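Local coordinates for protein phosphonomutase (Burkholderia cenocepacia J2315, PDB 4MG4) that adopts the closed eight-stranded beta/alpha barrel of the phosphoenolpyruvate phosphomutase family and is probably an enzyme of that kind, at residues 143-148 with 155-160; 121-126 with 185-190; 102-107 with 138-143. All coordinates share one frame; numbering follows the deposited sequence.

Contact 1 (143-148 with 155-160); sequences AARQAA and YFINAR
Helix 134-150 and strand 156-160 are successive elements of a beta-alpha-beta unit, and I157 of the strand buries the most surface here, against A144 and R145. Its CG1 stands anti to the carbonyl carbon (chi1 -61°) and aims CD1 at the helix backbone, where the methyl comes to 3.5 Å from R145 N. The same CD1 lies 3.8 Å from A144 CB. Alanine suits that position, since a single methyl lets the helix settle close to the sheet while a long aliphatic residue on the strand spans the remaining gap. One turn on, the pattern returns in small form: A148 CB is 3.9 Å from Y155 CB and comes obliquely toward the tyrosine ring.

The unit is the right-handed crossover of the TIM barrel, in which strand 118-122 leads through helix 134-150 into the parallel neighbour 156-160. R145 adds a polar link from the helix to the residue just ahead of the strand. Bends at chi2 and chi3 fold its chain back over the isoleucine, and CD1 of I157 sits under one guanidinium face, toward the rim, 3.7 Å from R145 NH1. At the edge of the group, R145 NH2 donates to Y155 O over 2.9 Å, nearly straight at 171°. The acceptor lies almost in the guanidinium plane, although the donor is tilted 26° from that of the carbonyl. Salt bridges to D193 through NH1 and to D149 through NE help fix the group's rotation, and D193 also accepts from I157 N, while the Y155 hydroxyl is hydrogen-bonded to S111.

Contact 2 (121-126 with 185-190); sequences LEDSFP and RAYAAA
The backbones at D123 and Y187 remain well separated, with 9.8 Å between CA of D123 and CA of Y187 at their nearest approach. D123 follows directly on strand 118-122, where the chain leaves the sheet and becomes a loop, whereas Y187 lies on helix 174-190. In both residues the bond from CA to CB points across the gap, and the side chains bridge it, which explains why a tyrosine is useful here: its rigid ring carries a hydroxyl far enough from the helix to meet a short aspartate.

Y187 OH donates to D123 OD2 across 2.5 Å, a short hydrogen bond. The oxygen receives it on its anti lone pair, the one turned away from OD1. OD2 lies at the ring's edge, close to its plane and 3.5 Å from Y187 CE2, while the carboxylate and ring planes stand 78° apart, so the two groups meet crosswise and do not stack. On the aspartate side, CG sits between the backbone N and the carbonyl carbon (chi1 67°), which places the carboxylate beside the hydroxyl. D123 CB, already directed at the tyrosine, lies 3.2 Å from Y187 OH.

OD2 is also hydrogen-bonded to T161 OG1, and OD1 takes a bond from D162 N; together these pin the carboxylate's rotation. R183, one turn earlier on the same helix as the tyrosine, is hydrogen-bonded through NH1 to Y187 OH.

Helix 134-150 flanks the bond, its A137 touching both partners and its I141 packing on the ring, while L121 pairs through its backbone with N158 and R160 of strand 156-160.

Contact 3 (102-107 with 138-143); sequences EDVAET and AARIAA
V104 and R140 meet where helix 101-113 passes helix 134-150, and the valine makes the largest single contribution to the buried surface. From its CA, 6.2 Å from R140 CA, the bond to CB points at the other helix, and at CB the chain forks. The branch CG1 stands anti to the backbone N (chi1 174°) and approaches a main-chain oxygen of the partner helix, 3.9 Å from R140 O. The second branch, CG2, is anti to the carbonyl carbon and ends on a flat group: it sits above the centre of the R140 guanidinium, 3.4 Å from R140 CZ and 3.3 Å from R140 NH2. A beta-branched residue fits well here, because its two methyls can meet a backbone oxygen and the face of a planar cation at once.

The arginine chain is bent at chi3 (71°), crosses the valine at about a right angle, and turns one face of the guanidinium to CG2. Such an apolar contact over a face keeps the N-H groups at the edge available for acceptors, and NH2 is hydrogen-bonded to the carbonyl oxygens of S95 and G98, with a weak bond from NH1 to E99 O. The buried cation is thus held by main-chain oxygens of the loop ahead of helix 101-113.

At the next residue of helix 101-113, and one turn on along helix 134-150, the backbones come nearer, with A105 CA and A143 CA 5.1 Å apart. A105 CB rests 3.6 Å from A143 O and 4.1 Å from A143 CB, an approach that the two small residues make possible. Further in, V104 and I141 both touch L121 of strand 118-122. Two successive outer helices packed side by side, with a barrel strand beneath them, are the recurring arrangement of the TIM barrel.

How the contacts relate
The three contacts form one cluster on the same side of the chain's centre: the centre of contact 1 lies about 8 Å from that of contact 3 and about 10 Å from that of contact 2, and contacts 2 and 3 are also about 10 Å apart. Helix 134-150 supplies segments to contacts 1 and 3, which share A143 and also meet where A147 packs on A105. A159 of contact 1 packs on Y187 of contact 2, and A190 of contact 2 on A138 and A142 of contact 3. Along the chain, contact 3 closes before contact 1 opens, contact 2 encloses contact 1, and contacts 2 and 3 interlock. Consecutive units of the barrel are thereby tied together around one helix.

Contact 1 (143-148 with 155-160)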
loop_
_atom_site.group_PDB
_atom_site.type_symbol
_atom_site.label_atom_id
_atom_site.label_comp_id
_atom_site.label_asym_id
_atom_site.label_seq_id
_atom_site.Cartn_x
_atom_site.Cartn_y
_atom_site.Cartn_z
ATOM N N ALA A 143 12.103 18.968 23.433
ATOM C CA ALA A 143 12.650 17.605 23.673
ATOM C C ALA A 143 13.069 16.931 22.334
ATOM O O ALA A 143 14.107 16.251 22.257
ATOM C CB ALA A 143 11.612 16.776 24.408
ATOM N N ALA A 144 12.259 17.125 21.306
ATOM C CA ALA A 144 12.557 16.633 19.966
ATOM C C ALA A 144 13.865 17.263 19.425
ATOM O O ALA A 144 14.692 16.593 18.828
ATOM C CB ALA A 144 11.366 16.916 19.012
ATOM N N ARG A 145 14.045 18.554 19.583
ATOM C CA ARG A 145 15.217 19.284 19.099
ATOM C C ARG A 145 16.443 18.743 19.807
ATOM O O ARG A 145 17.479 18.458 19.202
ATOM C CB ARG A 145 15.078 20.777 19.386
ATOM C CG ARG A 145 16.314 21.630 19.175
ATOM C CD ARG A 145 16.483 21.997 17.715
ATOM N NE ARG A 145 16.841 20.909 16.828
ATOM C CZ ARG A 145 16.359 20.751 15.579
ATOM N NH1 ARG A 145 15.371 21.523 15.097
ATOM N NH2 ARG A 145 16.830 19.767 14.822
ATOM N N GLN A 146 16.285 18.551 21.110
ATOM C CA GLN A 146 17.400 18.042 21.886
ATOM C C GLN A 146 17.814 16.641 21.450
ATOM O O GLN A 146 19.031 16.364 21.345
ATOM C CB GLN A 146 17.104 18.176 23.386
ATOM C CG GLN A 146 18.179 17.579 24.257
ATOM C CD GLN A 146 17.834 17.747 25.723
ATOM O OE1 GLN A 146 16.823 17.203 26.219
ATOM N NE2 GLN A 146 18.635 18.523 26.415
ATOM N N ALA A 147 16.845 15.762 21.178
ATOM C CA ALA A 147 17.105 14.451 20.703
ATOM C C ALA A 147 17.844 14.485 19.358
ATOM O O ALA A 147 18.805 13.763 19.130
ATOM C CB ALA A 147 15.814 13.653 20.592
ATOM N N ALA A 148 17.361 15.329 18.446
ATOM C CA ALA A 148 18.048 15.468 17.158
ATOM C C ALA A 148 19.471 16.031 17.306
ATOM O O ALA A 148 20.378 15.587 16.617
ATOM C CB ALA A 148 17.220 16.350 16.223
ATOM N N TYR A 155 18.320 17.861 11.003
ATOM C CA TYR A 155 16.971 17.272 11.099
ATOM C C TYR A 155 15.944 18.371 11.215
ATOM O O TYR A 155 16.092 19.287 12.040
ATOM C CB TYR A 155 16.883 16.397 12.337
ATOM C CG TYR A 155 15.600 15.604 12.537
ATOM C CD1 TYR A 155 15.449 14.327 12.033
ATOM C CD2 TYR A 155 14.543 16.119 13.254
ATOM C CE1 TYR A 155 14.273 13.583 12.276
ATOM C CE2 TYR A 155 13.398 15.381 13.530
ATOM C CZ TYR A 155 13.258 14.107 13.022
ATOM O OH TYR A 155 12.136 13.329 13.263
ATOM N N PHE A 156 14.932 18.299 10.366
ATOM C CA PHE A 156 13.958 19.387 10.213
ATOM C C PHE A 156 12.671 19.050 10.992
ATOM O O PHE A 156 11.876 18.146 10.612
ATOM C CB PHE A 156 13.705 19.614 8.736
ATOM C CG PHE A 156 12.988 20.893 8.409
ATOM C CD1 PHE A 156 11.606 21.017 8.626
ATOM C CD2 PHE A 156 13.667 21.946 7.860
ATOM C CE1 PHE A 156 10.935 22.205 8.333
ATOM C CE2 PHE A 156 12.983 23.145 7.577
ATOM C CZ PHE A 156 11.642 23.268 7.825
ATOM N N ILE A 157 12.417 19.822 12.045
ATOM C CA ILE A 157 11.182 19.699 12.838
ATOM C C ILE A 157 10.165 20.678 12.307
ATOM O O ILE A 157 10.308 21.881 12.468
ATOM C CB ILE A 157 11.431 19.919 14.366
ATOM C CG1 ILE A 157 12.421 18.847 14.879
ATOM C CG2 ILE A 157 10.130 19.832 15.135
ATOM C CD1 ILE A 157 12.890 19.113 16.305
ATOM N N ASN A 158 9.164 20.140 11.632
ATOM C CA ASN A 158 8.073 20.944 11.067
ATOM C C ASN A 158 6.955 20.889 12.116
ATOM O O ASN A 158 6.316 19.881 12.284
ATOM C CB ASN A 158 7.626 20.350 9.738
ATOM C CG ASN A 158 6.763 21.285 8.909
ATOM O OD1 ASN A 158 6.954 22.500 8.902
ATOM N ND2 ASN A 158 5.873 20.695 8.111
ATOM N N ALA A 159 6.740 21.987 12.857
ATOM C CA ALA A 159 5.770 22.043 13.945
ATOM C C ALA A 159 4.415 22.365 13.373
ATOM O O ALA A 159 4.219 23.439 12.793
ATOM C CB ALA A 159 6.149 23.113 15.004
ATOM N N ARG A 160 3.503 21.400 13.467
ATOM C CA ARG A 160 2.148 21.547 13.006
ATOM C C ARG A 160 1.298 22.124 14.117
ATOM O O ARG A 160 1.338 21.659 15.256
ATOM C CB ARG A 160 1.605 20.167 12.663
ATOM C CG ARG A 160 0.146 20.222 12.297
ATOM C CD ARG A 160 -0.356 18.902 11.741
ATOM N NE ARG A 160 -1.801 18.886 11.725
ATOM C CZ ARG A 160 -2.556 18.099 10.933
ATOM N NH1 ARG A 160 -1.986 17.281 10.051
ATOM N NH2 ARG A 160 -3.889 18.172 11.006
#

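Contact 2 (121-126 with 185-190)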
loop_
_atom_site.group_PDB
_atom_site.type_symbol
_atom_site.label_atom_id
_atom_site.label_comp_id
_atom_site.label_asym_id
_atom_site.label_seq_id
_atom_site.Cartn_x
_atom_site.Cartn_y
_atom_site.Cartn_z
ATOM N N LEU A 121 5.392 17.348 13.713
ATOM C CA LEU A 121 5.028 17.122 15.131
ATOM C C LEU A 121 3.910 18.094 15.444
ATOM O O LEU A 121 4.085 19.302 15.289
ATOM C CB LEU A 121 6.238 17.376 16.052
ATOM C CG LEU A 121 6.085 17.170 17.554
ATOM C CD1 LEU A 121 5.711 15.731 17.841
ATOM C CD2 LEU A 121 7.400 17.533 18.210
ATOM N N GLU A 122 2.771 17.565 15.863
ATOM C CA GLU A 122 1.525 18.277 15.979
ATOM C C GLU A 122 1.176 18.598 17.439
ATOM O O GLU A 122 1.449 17.792 18.359
ATOM C CB GLU A 122 0.458 17.345 15.376
ATOM C CG GLU A 122 -0.910 17.894 15.170
ATOM C CD GLU A 122 -1.801 16.866 14.439
ATOM O OE1 GLU A 122 -1.213 15.879 13.898
ATOM O OE2 GLU A 122 -3.033 17.100 14.323
ATOM N N ASP A 123 0.470 19.713 17.635
ATOM C CA ASP A 123 0.223 20.282 18.954
ATOM C C ASP A 123 -1.157 19.958 19.549
ATOM O O ASP A 123 -1.631 20.674 20.400
ATOM C CB ASP A 123 0.505 21.789 18.929
ATOM C CG ASP A 123 -0.456 22.592 18.090
ATOM O OD1 ASP A 123 -1.340 22.023 17.406
ATOM O OD2 ASP A 123 -0.274 23.828 18.086
ATOM N N SER A 124 -1.760 18.865 19.106
ATOM C CA SER A 124 -3.056 18.470 19.597
ATOM C C SER A 124 -2.931 17.176 20.395
ATOM O O SER A 124 -1.972 16.395 20.269
ATOM C CB SER A 124 -4.031 18.303 18.447
ATOM O OG SER A 124 -3.556 17.314 17.570
ATOM N N PHE A 125 -3.890 17.025 21.303
ATOM C CA PHE A 125 -4.046 15.763 22.057
ATOM C C PHE A 125 -4.723 14.717 21.203
ATOM O O PHE A 125 -5.770 14.975 20.601
ATOM C CB PHE A 125 -4.905 15.957 23.299
ATOM C CG PHE A 125 -4.269 16.726 24.388
ATOM C CD1 PHE A 125 -3.314 16.127 25.211
ATOM C CD2 PHE A 125 -4.673 18.026 24.652
ATOM C CE1 PHE A 125 -2.737 16.868 26.221
ATOM C CE2 PHE A 125 -4.100 18.761 25.675
ATOM C CZ PHE A 125 -3.127 18.172 26.454
ATOM N N PRO A 126 -4.127 13.532 21.111
ATOM C CA PRO A 126 -4.866 12.487 20.423
ATOM C C PRO A 126 -6.139 12.059 21.198
ATOM O O PRO A 126 -7.087 11.644 20.553
ATOM C CB PRO A 126 -3.841 11.353 20.272
ATOM C CG PRO A 126 -2.785 11.625 21.276
ATOM C CD PRO A 126 -2.782 13.100 21.528
ATOM N N ARG A 185 5.835 31.559 17.349
ATOM C CA ARG A 185 6.972 32.140 18.073
ATOM C C ARG A 185 7.478 31.234 19.200
ATOM O O ARG A 185 8.703 31.082 19.389
ATOM C CB ARG A 185 6.633 33.544 18.583
ATOM C CG ARG A 185 6.468 34.593 17.499
ATOM C CD ARG A 185 6.331 36.002 18.058
ATOM N NE ARG A 185 5.137 36.192 18.845
ATOM C CZ ARG A 185 3.934 36.521 18.381
ATOM N NH1 ARG A 185 3.734 36.783 17.101
ATOM N NH2 ARG A 185 2.926 36.654 19.234
ATOM N N ALA A 186 6.573 30.648 19.946
ATOM C CA ALA A 186 6.959 29.734 21.022
ATOM C C ALA A 186 7.645 28.492 20.446
ATOM O O ALA A 186 8.632 28.012 20.982
ATOM C CB ALA A 186 5.747 29.327 21.856
ATOM N N TYR A 187 7.068 27.960 19.370
ATOM C CA TYR A 187 7.626 26.763 18.757
ATOM C C TYR A 187 8.995 27.002 18.116
ATOM O O TYR A 187 9.893 26.170 18.266
ATOM C CB TYR A 187 6.644 26.164 17.719
ATOM C CG TYR A 187 5.306 25.775 18.277
ATOM C CD1 TYR A 187 5.026 25.769 19.625
ATOM C CD2 TYR A 187 4.280 25.376 17.423
ATOM C CE1 TYR A 187 3.747 25.441 20.110
ATOM C CE2 TYR A 187 3.036 25.049 17.884
ATOM C CZ TYR A 187 2.747 25.059 19.245
ATOM O OH TYR A 187 1.468 24.746 19.696
ATOM N N ALA A 188 9.180 28.140 17.460
ATOM C CA ALA A 188 10.490 28.527 16.974
ATOM C C ALA A 188 11.529 28.652 18.101
ATOM O O ALA A 188 12.617 28.153 17.991
ATOM C CB ALA A 188 10.391 29.832 16.244
ATOM N N ALA A 189 11.135 29.285 19.185
ATOM C CA ALA A 189 12.051 29.452 20.296
ATOM C C ALA A 189 12.467 28.116 20.885
ATOM O O ALA A 189 13.589 27.961 21.334
ATOM C CB ALA A 189 11.475 30.374 21.344
ATOM N N ALA A 190 11.569 27.142 20.885
ATOM C CA ALA A 190 11.812 25.790 21.383
ATOM C C ALA A 190 12.635 24.916 20.426
ATOM O O ALA A 190 13.087 23.835 20.824
ATOM C CB ALA A 190 10.474 25.092 21.647
#

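Contact 3 (102-107 with 138-143)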
loop_
_atom_site.group_PDB
_atom_site.type_symbol
_atom_site.label_atom_id
_atom_site.label_comp_id
_atom_site.label_asym_id
_atom_site.label_seq_id
_atom_site.Cartn_x
_atom_site.Cartn_y
_atom_site.Cartn_z
ATOM N N GLU A 102 10.007 13.702 27.349
ATOM C CA GLU A 102 11.012 12.690 27.204
ATOM C C GLU A 102 10.556 11.527 26.301
ATOM O O GLU A 102 11.400 10.876 25.660
ATOM C CB GLU A 102 11.479 12.161 28.580
ATOM C CG GLU A 102 10.417 11.385 29.324
ATOM C CD GLU A 102 10.701 11.262 30.808
ATOM O OE1 GLU A 102 11.509 10.371 31.144
ATOM O OE2 GLU A 102 10.114 12.072 31.609
ATOM N N ASP A 103 9.255 11.241 26.244
ATOM C CA ASP A 103 8.713 10.186 25.413
ATOM C C ASP A 103 8.705 10.580 23.943
ATOM O O ASP A 103 9.041 9.777 23.051
ATOM C CB ASP A 103 7.313 9.781 25.856
ATOM C CG ASP A 103 7.263 9.350 27.340
ATOM O OD1 ASP A 103 8.137 8.541 27.709
ATOM O OD2 ASP A 103 6.416 9.850 28.120
ATOM N N VAL A 104 8.369 11.851 23.703
ATOM C CA VAL A 104 8.453 12.401 22.354
ATOM C C VAL A 104 9.927 12.408 21.895
ATOM O O VAL A 104 10.238 12.175 20.740
ATOM C CB VAL A 104 7.851 13.806 22.338
ATOM C CG1 VAL A 104 8.055 14.464 20.971
ATOM C CG2 VAL A 104 6.377 13.782 22.694
ATOM N N ALA A 105 10.864 12.720 22.775
ATOM C CA ALA A 105 12.288 12.690 22.389
ATOM C C ALA A 105 12.681 11.317 21.895
ATOM O O ALA A 105 13.382 11.203 20.883
ATOM C CB ALA A 105 13.162 13.083 23.555
ATOM N N GLU A 106 12.232 10.267 22.600
ATOM C CA GLU A 106 12.508 8.876 22.185
ATOM C C GLU A 106 11.934 8.622 20.782
ATOM O O GLU A 106 12.558 8.040 19.930
ATOM C CB GLU A 106 11.948 7.863 23.172
ATOM C CG GLU A 106 12.150 6.403 22.765
ATOM C CD GLU A 106 11.692 5.391 23.844
ATOM O OE1 GLU A 106 12.064 5.525 25.011
ATOM O OE2 GLU A 106 10.968 4.435 23.501
ATOM N N THR A 107 10.729 9.060 20.537
ATOM C CA THR A 107 10.109 8.901 19.222
ATOM C C THR A 107 10.955 9.545 18.115
ATOM O O THR A 107 11.200 8.985 17.067
ATOM C CB THR A 107 8.674 9.458 19.231
ATOM O OG1 THR A 107 7.876 8.687 20.146
ATOM C CG2 THR A 107 8.030 9.401 17.838
ATOM N N ALA A 138 5.307 23.383 23.163
ATOM C CA ALA A 138 6.690 23.814 22.960
ATOM C C ALA A 138 7.681 22.936 23.671
ATOM O O ALA A 138 8.732 22.669 23.140
ATOM C CB ALA A 138 6.875 25.270 23.373
ATOM N N ALA A 139 7.327 22.415 24.853
ATOM C CA ALA A 139 8.205 21.532 25.561
ATOM C C ALA A 139 8.469 20.208 24.814
ATOM O O ALA A 139 9.588 19.656 24.899
ATOM C CB ALA A 139 7.658 21.253 26.969
ATOM N N ARG A 140 7.439 19.734 24.113
ATOM C CA ARG A 140 7.567 18.504 23.277
ATOM C C ARG A 140 8.502 18.819 22.091
ATOM O O ARG A 140 9.397 18.030 21.768
ATOM C CB ARG A 140 6.193 18.010 22.890
ATOM C CG ARG A 140 5.316 17.670 24.090
ATOM C CD ARG A 140 3.846 17.532 23.777
ATOM N NE ARG A 140 3.561 16.341 23.022
ATOM C CZ ARG A 140 3.384 15.127 23.543
ATOM N NH1 ARG A 140 3.519 14.901 24.848
ATOM N NH2 ARG A 140 3.083 14.119 22.718
ATOM N N ILE A 141 8.361 20.004 21.498
ATOM C CA ILE A 141 9.265 20.418 20.400
ATOM C C ILE A 141 10.706 20.509 20.905
ATOM O O ILE A 141 11.657 20.076 20.291
ATOM C CB ILE A 141 8.815 21.744 19.786
ATOM C CG1 ILE A 141 7.527 21.502 18.983
ATOM C CG2 ILE A 141 9.896 22.341 18.896
ATOM C CD1 ILE A 141 6.733 22.733 18.781
ATOM N N ALA A 142 10.869 21.086 22.088
ATOM C CA ALA A 142 12.215 21.237 22.638
ATOM C C ALA A 142 12.870 19.920 22.913
ATOM O O ALA A 142 14.059 19.743 22.629
ATOM C CB ALA A 142 12.171 22.099 23.892
ATOM N N ALA A 143 12.103 18.968 23.433
ATOM C CA ALA A 143 12.650 17.605 23.673
ATOM C C ALA A 143 13.069 16.931 22.334
ATOM O O ALA A 143 14.107 16.251 22.257
ATOM C CB ALA A 143 11.612 16.776 24.408
#